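PDB 4ZOH: putative oxidoreductase molybdopterin-binding subunit from Sulfolobus tokodaii, which probably carries the molybdenum and pterin cytosine dinucleotide site of an oxidoreductase of the xanthine dehydrogenase and aldehyde oxidase family. Local coordinates for residues Tyr558-Pro563 / Ser661-Gly666; Thr379-Asn384 / Pro564-Gly569; Thr31-Phe36 / Glu90-Ile95; Glu52-Gly57 / Ala81-Lys86. One frame throughout, in Å; residues are numbered along the deposited sequence.

Contact 1: Tyr558-Pro563 / Ser661-Gly666; sequences YNVKQP and SPHPTG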
# COMPACT_ATOMS: atom_id res chain seq x y z
N TYR A 558 -31.53 -0.53 6.15
CA TYR A 558 -32.51 -0.19 7.16
C TYR A 558 -32.86 1.30 7.02
O TYR A 558 -32.08 2.16 7.38
CB TYR A 558 -31.97 -0.54 8.59
CG TYR A 558 -32.93 -0.17 9.72
CD1 TYR A 558 -34.17 -0.87 9.89
CD2 TYR A 558 -32.63 0.87 10.60
CE1 TYR A 558 -35.05 -0.53 10.92
CE2 TYR A 558 -33.53 1.22 11.62
CZ TYR A 558 -34.73 0.51 11.77
OH TYR A 558 -35.58 0.83 12.75
N ASN A 559 -34.01 1.58 6.42
CA ASN A 559 -34.49 2.96 6.24
C ASN A 559 -35.03 3.42 7.60
O ASN A 559 -35.65 2.67 8.29
CB ASN A 559 -35.52 3.07 5.10
CG ASN A 559 -36.61 1.99 5.19
OD1 ASN A 559 -36.31 0.80 5.40
ND2 ASN A 559 -37.88 2.39 5.03
N VAL A 560 -34.72 4.62 8.03
CA VAL A 560 -35.15 5.06 9.38
C VAL A 560 -36.49 5.83 9.26
O VAL A 560 -36.50 6.98 8.83
CB VAL A 560 -34.07 5.92 10.06
CG1 VAL A 560 -34.56 6.52 11.40
CG2 VAL A 560 -32.76 5.10 10.24
N LYS A 561 -37.58 5.17 9.64
CA LYS A 561 -38.91 5.80 9.63
C LYS A 561 -39.24 6.57 10.91
O LYS A 561 -40.01 7.49 10.86
CB LYS A 561 -39.98 4.76 9.28
CG LYS A 561 -39.95 4.40 7.81
CD LYS A 561 -40.32 2.94 7.57
CE LYS A 561 -41.26 2.79 6.37
NZ LYS A 561 -41.83 1.41 6.35
N GLN A 562 -38.60 6.25 12.03
CA GLN A 562 -38.98 6.84 13.31
C GLN A 562 -38.19 8.10 13.53
O GLN A 562 -37.12 8.29 12.95
CB GLN A 562 -38.75 5.85 14.47
CG GLN A 562 -39.35 4.45 14.28
CD GLN A 562 -38.47 3.55 13.42
OE1 GLN A 562 -37.55 4.00 12.65
NE2 GLN A 562 -38.74 2.27 13.52
N PRO A 563 -38.71 8.99 14.37
CA PRO A 563 -37.86 10.10 14.66
C PRO A 563 -36.67 9.72 15.64
O PRO A 563 -36.57 8.55 16.12
CB PRO A 563 -38.83 11.11 15.27
CG PRO A 563 -39.85 10.28 15.96
CD PRO A 563 -40.02 9.08 15.08
N SER A 661 -35.88 1.80 22.29
CA SER A 661 -36.13 2.57 21.08
C SER A 661 -37.12 1.76 20.26
O SER A 661 -37.33 0.58 20.53
CB SER A 661 -34.81 2.79 20.32
OG SER A 661 -34.49 1.59 19.67
N PRO A 662 -37.75 2.36 19.23
CA PRO A 662 -38.59 1.46 18.37
C PRO A 662 -37.79 0.56 17.40
O PRO A 662 -38.37 -0.26 16.69
CB PRO A 662 -39.50 2.42 17.59
CG PRO A 662 -38.87 3.80 17.74
CD PRO A 662 -37.96 3.80 18.95
N HIS A 663 -36.46 0.70 17.36
CA HIS A 663 -35.65 -0.02 16.36
C HIS A 663 -35.47 -1.50 16.75
O HIS A 663 -35.54 -1.85 17.94
CB HIS A 663 -34.29 0.69 16.22
CG HIS A 663 -34.42 2.15 15.86
ND1 HIS A 663 -34.90 2.58 14.62
CD2 HIS A 663 -34.21 3.27 16.59
CE1 HIS A 663 -34.90 3.91 14.60
NE2 HIS A 663 -34.51 4.35 15.79
N PRO A 664 -35.19 -2.35 15.75
CA PRO A 664 -35.03 -3.78 16.03
C PRO A 664 -33.96 -4.11 17.09
O PRO A 664 -33.99 -5.18 17.66
CB PRO A 664 -34.62 -4.40 14.67
CG PRO A 664 -35.14 -3.44 13.66
CD PRO A 664 -35.21 -2.06 14.31
N THR A 665 -33.03 -3.20 17.37
CA THR A 665 -32.05 -3.48 18.41
C THR A 665 -32.63 -3.12 19.79
O THR A 665 -32.10 -3.58 20.79
CB THR A 665 -30.73 -2.71 18.21
OG1 THR A 665 -31.03 -1.30 18.23
CG2 THR A 665 -30.11 -3.09 16.87
N GLY A 666 -33.68 -2.27 19.83
CA GLY A 666 -34.16 -1.65 21.10
C GLY A 666 -33.27 -0.59 21.75
O GLY A 666 -33.62 0.03 22.78
O HOH W 1 -34.26 6.73 15.96

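Contact 2: Thr379-Asn384 / Pro564-Gly569; sequences TYDSGN and PTTPYG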
# COMPACT_ATOMS: atom_id res chain seq x y z
N THR A 379 -40.28 14.89 20.34
CA THR A 379 -40.91 13.78 21.03
C THR A 379 -39.89 12.87 21.76
O THR A 379 -39.05 12.20 21.13
CB THR A 379 -41.77 12.96 20.08
OG1 THR A 379 -42.83 13.82 19.61
CG2 THR A 379 -42.42 11.72 20.78
N TYR A 380 -39.96 12.90 23.08
CA TYR A 380 -39.22 12.02 23.92
C TYR A 380 -39.99 10.73 23.91
O TYR A 380 -41.14 10.68 24.39
CB TYR A 380 -39.16 12.59 25.29
CG TYR A 380 -38.56 13.97 25.43
CD1 TYR A 380 -37.62 14.51 24.51
CD2 TYR A 380 -38.92 14.75 26.53
CE1 TYR A 380 -37.11 15.81 24.67
CE2 TYR A 380 -38.39 16.03 26.71
CZ TYR A 380 -37.48 16.55 25.79
OH TYR A 380 -36.99 17.82 26.04
N ASP A 381 -39.39 9.65 23.38
CA ASP A 381 -40.23 8.52 22.96
C ASP A 381 -40.59 7.47 23.98
O ASP A 381 -41.72 6.89 23.90
CB ASP A 381 -39.63 7.81 21.74
CG ASP A 381 -38.13 7.36 21.95
OD1 ASP A 381 -37.44 7.79 22.92
OD2 ASP A 381 -37.68 6.59 21.06
N SER A 382 -39.66 7.14 24.88
CA SER A 382 -39.89 5.99 25.77
C SER A 382 -38.97 6.12 26.97
O SER A 382 -37.93 6.81 26.90
CB SER A 382 -39.73 4.63 25.09
OG SER A 382 -38.35 4.44 24.93
N GLY A 383 -39.43 5.54 28.08
CA GLY A 383 -38.75 5.58 29.36
C GLY A 383 -39.61 6.23 30.42
O GLY A 383 -40.81 6.43 30.23
N ASN A 384 -38.96 6.64 31.50
CA ASN A 384 -39.65 7.17 32.65
C ASN A 384 -38.70 7.97 33.41
O ASN A 384 -37.94 7.41 34.22
CB ASN A 384 -40.17 6.02 33.55
CG ASN A 384 -41.02 6.51 34.73
OD1 ASN A 384 -40.77 7.58 35.38
ND2 ASN A 384 -42.01 5.72 35.05
N PRO A 564 -35.73 10.65 15.87
CA PRO A 564 -34.61 10.27 16.74
C PRO A 564 -35.12 9.67 18.11
O PRO A 564 -36.07 10.19 18.68
CB PRO A 564 -33.88 11.61 16.98
CG PRO A 564 -34.34 12.55 15.89
CD PRO A 564 -35.51 11.93 15.15
N THR A 565 -34.54 8.56 18.56
CA THR A 565 -34.83 7.96 19.86
C THR A 565 -34.07 8.70 20.95
O THR A 565 -32.93 9.15 20.74
CB THR A 565 -34.52 6.47 19.85
OG1 THR A 565 -35.12 5.84 20.98
CG2 THR A 565 -32.98 6.19 19.81
N THR A 566 -34.70 8.84 22.13
CA THR A 566 -34.21 9.79 23.15
C THR A 566 -33.77 9.11 24.47
O THR A 566 -34.65 8.66 25.23
CB THR A 566 -35.29 10.87 23.45
OG1 THR A 566 -36.49 10.20 23.93
CG2 THR A 566 -35.63 11.73 22.16
N PRO A 567 -32.43 8.96 24.74
CA PRO A 567 -32.03 8.48 26.09
C PRO A 567 -32.08 9.66 27.03
O PRO A 567 -32.18 10.80 26.58
CB PRO A 567 -30.57 8.07 25.90
CG PRO A 567 -30.06 9.03 24.85
CD PRO A 567 -31.24 9.10 23.87
N TYR A 568 -31.96 9.39 28.33
CA TYR A 568 -32.02 10.41 29.37
C TYR A 568 -31.27 9.85 30.58
O TYR A 568 -31.06 8.64 30.70
CB TYR A 568 -33.51 10.71 29.74
CG TYR A 568 -34.28 9.45 30.17
CD1 TYR A 568 -34.45 9.13 31.54
CD2 TYR A 568 -34.79 8.56 29.21
CE1 TYR A 568 -35.15 7.97 31.90
CE2 TYR A 568 -35.47 7.40 29.58
CZ TYR A 568 -35.63 7.10 30.93
OH TYR A 568 -36.26 5.94 31.30
N GLY A 569 -30.86 10.72 31.50
CA GLY A 569 -30.35 10.23 32.75
C GLY A 569 -30.06 11.31 33.72
O GLY A 569 -30.37 12.47 33.47
O HOH W 2 -36.93 12.62 18.80
O HOH W 3 -38.85 10.12 19.82

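Contact 3: Thr31-Phe36 / Glu90-Ile95; sequences TLFVAF and EAYDLI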
# COMPACT_ATOMS: atom_id res chain seq x y z
N THR A 31 4.94 8.65 -3.71
CA THR A 31 4.07 9.55 -2.95
C THR A 31 4.77 10.87 -2.68
O THR A 31 5.90 10.87 -2.25
CB THR A 31 3.67 8.90 -1.59
OG1 THR A 31 2.83 7.74 -1.84
CG2 THR A 31 2.90 9.94 -0.76
N LEU A 32 4.08 11.96 -2.97
CA LEU A 32 4.57 13.29 -2.68
C LEU A 32 3.87 13.85 -1.41
O LEU A 32 2.78 13.38 -1.03
CB LEU A 32 4.28 14.24 -3.87
CG LEU A 32 5.00 13.93 -5.21
CD1 LEU A 32 4.48 14.82 -6.34
CD2 LEU A 32 6.46 14.18 -5.00
N PHE A 33 4.50 14.83 -0.76
CA PHE A 33 3.93 15.42 0.45
C PHE A 33 3.40 16.80 0.16
O PHE A 33 4.05 17.58 -0.53
CB PHE A 33 4.93 15.43 1.61
CG PHE A 33 4.26 15.67 2.92
CD1 PHE A 33 4.11 17.00 3.41
CD2 PHE A 33 3.66 14.57 3.63
CE1 PHE A 33 3.43 17.22 4.61
CE2 PHE A 33 2.97 14.80 4.83
CZ PHE A 33 2.87 16.13 5.33
N VAL A 34 2.21 17.08 0.71
CA VAL A 34 1.44 18.32 0.47
C VAL A 34 1.28 19.08 1.79
O VAL A 34 0.85 18.50 2.79
CB VAL A 34 0.06 17.96 -0.16
CG1 VAL A 34 -0.86 19.16 -0.42
CG2 VAL A 34 0.27 17.20 -1.49
N ALA A 35 1.60 20.37 1.79
CA ALA A 35 1.31 21.22 2.95
C ALA A 35 0.55 22.45 2.47
O ALA A 35 0.74 22.87 1.30
CB ALA A 35 2.61 21.58 3.69
N PHE A 36 -0.28 23.03 3.34
CA PHE A 36 -1.00 24.24 3.02
C PHE A 36 -0.40 25.47 3.69
O PHE A 36 -0.04 25.42 4.87
CB PHE A 36 -2.49 24.10 3.33
CG PHE A 36 -3.15 23.05 2.52
CD1 PHE A 36 -4.03 23.41 1.45
CD2 PHE A 36 -2.91 21.67 2.78
CE1 PHE A 36 -4.65 22.46 0.67
CE2 PHE A 36 -3.55 20.71 1.99
CZ PHE A 36 -4.41 21.09 0.93
N GLU A 90 10.83 18.89 3.43
CA GLU A 90 11.07 19.79 2.31
C GLU A 90 9.84 20.57 1.99
O GLU A 90 9.95 21.75 1.65
CB GLU A 90 11.58 19.04 1.07
CG GLU A 90 12.96 18.44 1.35
CD GLU A 90 13.59 17.77 0.13
OE1 GLU A 90 13.01 17.88 -0.97
OE2 GLU A 90 14.67 17.13 0.24
N ALA A 91 8.67 19.96 2.17
CA ALA A 91 7.40 20.69 2.04
C ALA A 91 7.37 21.90 2.97
O ALA A 91 6.94 23.01 2.56
CB ALA A 91 6.17 19.81 2.23
N TYR A 92 7.84 21.72 4.21
CA TYR A 92 7.74 22.84 5.14
C TYR A 92 8.84 23.88 4.88
O TYR A 92 8.59 25.04 5.10
CB TYR A 92 7.56 22.40 6.60
CG TYR A 92 6.09 21.99 6.86
CD1 TYR A 92 5.64 20.67 6.51
CD2 TYR A 92 5.13 22.88 7.41
CE1 TYR A 92 4.32 20.25 6.72
CE2 TYR A 92 3.77 22.47 7.62
CZ TYR A 92 3.38 21.13 7.27
OH TYR A 92 2.10 20.60 7.43
N ASP A 93 9.99 23.46 4.36
CA ASP A 93 10.97 24.41 3.81
C ASP A 93 10.30 25.24 2.73
O ASP A 93 10.34 26.45 2.79
CB ASP A 93 12.20 23.71 3.21
CG ASP A 93 12.95 22.97 4.20
OD1 ASP A 93 12.83 23.32 5.39
OD2 ASP A 93 13.69 22.02 3.79
N LEU A 94 9.65 24.57 1.76
CA LEU A 94 9.01 25.26 0.66
C LEU A 94 7.93 26.23 1.08
O LEU A 94 7.72 27.24 0.41
CB LEU A 94 8.48 24.25 -0.35
CG LEU A 94 7.94 24.74 -1.70
CD1 LEU A 94 8.97 25.55 -2.49
CD2 LEU A 94 7.56 23.51 -2.47
N ILE A 95 7.22 25.93 2.19
CA ILE A 95 6.20 26.85 2.73
C ILE A 95 6.83 28.28 2.91
O ILE A 95 6.23 29.28 2.55
CB ILE A 95 5.61 26.37 4.09
CG1 ILE A 95 4.65 25.18 3.93
CG2 ILE A 95 4.88 27.52 4.81
CD1 ILE A 95 3.27 25.53 3.43
O HOH W 4 0.81 19.22 5.51

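Contact 4: Glu52-Gly57 / Ala81-Lys86; sequences EGIFTG and AIVIAK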
# COMPACT_ATOMS: atom_id res chain seq x y z
N GLU A 52 6.86 27.09 -9.11
CA GLU A 52 7.10 25.67 -9.22
C GLU A 52 6.90 24.99 -7.82
O GLU A 52 7.60 25.33 -6.87
CB GLU A 52 8.51 25.44 -9.72
CG GLU A 52 8.82 23.99 -10.01
CD GLU A 52 10.09 23.87 -10.83
OE1 GLU A 52 11.16 23.59 -10.24
OE2 GLU A 52 10.00 24.13 -12.05
N GLY A 53 5.93 24.08 -7.73
CA GLY A 53 5.64 23.36 -6.48
C GLY A 53 4.66 24.14 -5.63
O GLY A 53 4.33 23.68 -4.53
N ILE A 54 4.17 25.28 -6.15
CA ILE A 54 3.27 26.21 -5.42
C ILE A 54 2.02 26.41 -6.20
O ILE A 54 2.04 26.89 -7.33
CB ILE A 54 3.98 27.53 -5.02
CG1 ILE A 54 5.17 27.21 -4.09
CG2 ILE A 54 3.02 28.45 -4.31
CD1 ILE A 54 6.21 28.31 -4.02
N PHE A 55 0.91 25.95 -5.62
CA PHE A 55 -0.44 26.03 -6.18
C PHE A 55 -1.28 27.02 -5.38
O PHE A 55 -0.97 27.32 -4.20
CB PHE A 55 -1.12 24.61 -6.29
CG PHE A 55 -0.32 23.65 -7.14
CD1 PHE A 55 -0.67 23.43 -8.48
CD2 PHE A 55 0.86 23.06 -6.63
CE1 PHE A 55 0.10 22.59 -9.28
CE2 PHE A 55 1.64 22.23 -7.41
CZ PHE A 55 1.28 22.01 -8.74
N THR A 56 -2.35 27.53 -5.98
CA THR A 56 -3.12 28.55 -5.26
C THR A 56 -4.56 28.15 -5.35
O THR A 56 -4.89 27.17 -6.02
CB THR A 56 -2.95 29.97 -5.88
OG1 THR A 56 -3.62 29.96 -7.12
CG2 THR A 56 -1.49 30.32 -6.08
N GLY A 57 -5.43 28.96 -4.76
CA GLY A 57 -6.83 28.66 -4.81
C GLY A 57 -7.36 28.61 -6.21
O GLY A 57 -8.39 27.97 -6.45
N ALA A 81 -2.77 28.76 -0.07
CA ALA A 81 -1.84 28.22 -1.05
C ALA A 81 -1.52 26.76 -0.68
O ALA A 81 -1.67 26.37 0.51
CB ALA A 81 -0.54 29.04 -1.05
N ILE A 82 -1.05 25.99 -1.67
CA ILE A 82 -0.71 24.55 -1.47
C ILE A 82 0.70 24.33 -2.01
O ILE A 82 0.97 24.71 -3.17
CB ILE A 82 -1.64 23.59 -2.20
CG1 ILE A 82 -3.11 23.93 -2.03
CG2 ILE A 82 -1.35 22.16 -1.74
CD1 ILE A 82 -3.74 24.64 -3.20
N VAL A 83 1.61 23.78 -1.19
CA VAL A 83 2.89 23.45 -1.69
C VAL A 83 2.99 21.93 -1.81
O VAL A 83 2.34 21.18 -1.00
CB VAL A 83 4.05 24.02 -0.90
CG1 VAL A 83 3.87 25.57 -0.68
CG2 VAL A 83 4.30 23.31 0.43
N ILE A 84 3.82 21.48 -2.79
CA ILE A 84 4.11 20.04 -3.02
C ILE A 84 5.62 19.77 -3.03
O ILE A 84 6.40 20.51 -3.65
CB ILE A 84 3.43 19.51 -4.29
CG1 ILE A 84 1.99 20.06 -4.33
CG2 ILE A 84 3.55 17.96 -4.37
CD1 ILE A 84 0.93 19.24 -5.01
N ALA A 85 6.07 18.79 -2.26
CA ALA A 85 7.50 18.48 -2.27
C ALA A 85 7.74 16.96 -2.10
O ALA A 85 6.80 16.18 -1.92
CB ALA A 85 8.24 19.29 -1.20
N LYS A 86 9.00 16.58 -2.15
CA LYS A 86 9.43 15.21 -2.11
C LYS A 86 9.09 14.57 -0.81
O LYS A 86 8.87 13.37 -0.80
CB LYS A 86 10.94 15.17 -2.33
CG LYS A 86 11.71 13.91 -1.99
CD LYS A 86 13.17 14.21 -1.59
CE LYS A 86 14.12 13.13 -2.08
NZ LYS A 86 15.44 13.67 -2.56

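Contact 1: Tyr558-Pro563 / Ser661-Gly666
Tyr558 OH and His663 ND1 stand 2.6 Å apart and share a hydrogen bond whose donor may be either partner. Each atom lies at the edge of the other's ring and near its plane, so the pair meets rim to rim, with the ring planes turned 78° apart. With CG anti to the backbone N (chi1 178°), the tyrosine stretches from the end of strand 553-559 across to the loop 661-666, a reach that suits a long, flat residue with a polar tip. Pro664 flanks the same hydroxyl end: its CD lies 3.6 Å from Tyr558 CZ, an apolar surface without an N-H to satisfy. Strand 553-559 belongs to the molybdopterin cofactor-binding domain, and the side chain of His663 in the facing loop is about 10 Å from the bound pterin cytosine dinucleotide. The loop is shaped by a type I turn from His663 to Gly666 and by an ST turn in which Ser661 OG accepts from His663 N at 3.2 Å; Gly666 closes the former at a positive phi that favours glycine. The bent Gln562 side chain runs alongside the imidazole, heading the other way, and brings OE1 to 3.3 Å from His663 CE1, while its CG packs at 3.6 Å on Pro662 CG. Beyond the imidazole, a water that donates to Pro563 O lies next to His663 NE2, and Thr488 of helix 486-512 also touches His663.

Contact 2: Thr379-Asn384 / Pro564-Gly569
Asp381 points its CB at the segment 564-569, and chi1 of 54° sets CG between the backbone N and the carbonyl carbon, spreading the carboxylate over two successive threonines. At one oxygen, OD2, the syn lone pair takes the hydroxyl of Thr565, with OG1 at 2.7 Å. The other, OD1, accepts twice from Thr566, from OG1 at 2.8 Å and from the backbone N at 3.0 Å, both approaching from the same face and out of the carboxylate plane. Lys668 adds a salt bridge to OD1 and also donates to Thr566 O and Ser382 O. An alanine here would take away all three acceptor bonds and is likely to leave Lys668 without its counter-charge and both threonine hydroxyls in need of new partners. Further along, Tyr568 OH accepts from Asn384 N at 2.8 Å, while its ring runs so close to Gly383 that a side chain there would clash with CE2. Asn384 is the N-cap of helix 385-401, its OD1 accepting from Lys387 N. Together these bonds tie a helix-start loop to the entry of strand 568-577, in the molybdopterin-binding region, with the side chain of Thr565 about 8 Å from the bound pterin cytosine dinucleotide.

Contact 3: Thr31-Phe36 / Glu90-Ile95
Ala35 CB sits over one face of the Tyr92 ring, a CH-pi contact in which the methyl lies 4.0 Å from the ring centroid and 25° off the ring normal. It is displaced toward the hydroxyl side of the ring, so CZ and CE1 are the atoms it touches. Tyr92 leaves its helix with CG anti to the carbonyl carbon (chi1 -79°), which lays the ring beside strand 32-36. Phe33 approaches the same tyrosine differently: its CE1 comes to the edge of the Tyr92 ring, 3.8 Å from CE1 there, while Ala91 CB lies at the edge of the phenylalanine ring, 3.7 Å from CD1. Ile95, one turn beyond Ala91, reaches forward with CD1, which meets Ala35 CB at 4.0 Å and Phe36 O at 3.6 Å. Thus Phe33 and Ala35, alternate residues pointing to the same side of the strand, receive Ala91, Tyr92 and Ile95 from the helix. Small alanines in both elements suit this spacing, since the axes of strand 32-36 and helix 90-95 approach to 8.1 Å and run at 36° to each other. These are parts of strand 32-38 and helix 88-95 of the a/b hammerhead domain, the helix packing against a face of the sheet. An aromatic side chain of another protein's chain meets the Tyr92 ring. Strand and helix thus touch mainly through carbon, and the tyrosine is nonpolar along its ring and satisfied at its hydroxyl by Glu247 and a water that also donates to Val34 O.

Contact 4: Glu52-Gly57 / Ala81-Lys86
Phe55 and Ile82 form a hydrogen-bonded antiparallel pair in the mixed sheet of the a/b hammerhead domain, where strand 54-56 is the outermost strand within this chain and strand 79-85 its neighbour. Phe55 N reaches Ile82 O at 2.7 Å, almost straight at 173°, and Ile82 N returns a bond of 2.9 Å to Phe55 O, its donor lying above the carbonyl plane. The tight part is the face bearing Phe55 and Ile82. There the phenylalanine, with CG anti to the carbonyl carbon (chi1 -59°), leans along the strands so that CE2 lies 3.8 Å from Ile84 CG1, while CB meets Ile82 CD1. Leu231 and Met234 of helix 223-235 also touch this ring, which explains the choice of a large apolar residue. An alanine in its place would probably open a gap between Ile84 and that helix, leaving the isoleucine tip less well supported. Ile54 and Val83, side by side on the other face, share less surface across the strands, but Val98 touches both and helix 88-95 packs on Val83; beta-branched residues suit extended strands. The solvent side lies where the chain turns off at Gly53, whose positive phi favours glycine, toward exposed Glu52, and where strand 79-85 runs out to exposed Lys86. Even at that turn the backbone is held, for Ile84 N donates to Gly53 O at 2.9 Å, in the carbonyl plane.

Contacts 3 and 4 are buried and belong to one hammerhead sheet: strands 32-38 and 79-85 lie side by side, probably joined by a hydrogen bond from Val83 N to Ala35 O, while helix 88-95 packs on Val83 as well. Contact 4 is nested within the loop that contact 3 closes, and the two differ in kind, backbone pairing in one and side-chain packing in the other. Contacts 1 and 2, partly buried, lie on the opposite side of the chain's centre, near the pterin cofactor. They abut where Ser661 and Pro662 pack on Thr565 and Asp381. Joining mostly loops, they rely on polar side chains, a shared tyrosine-histidine bond in one and a carboxylate in the other.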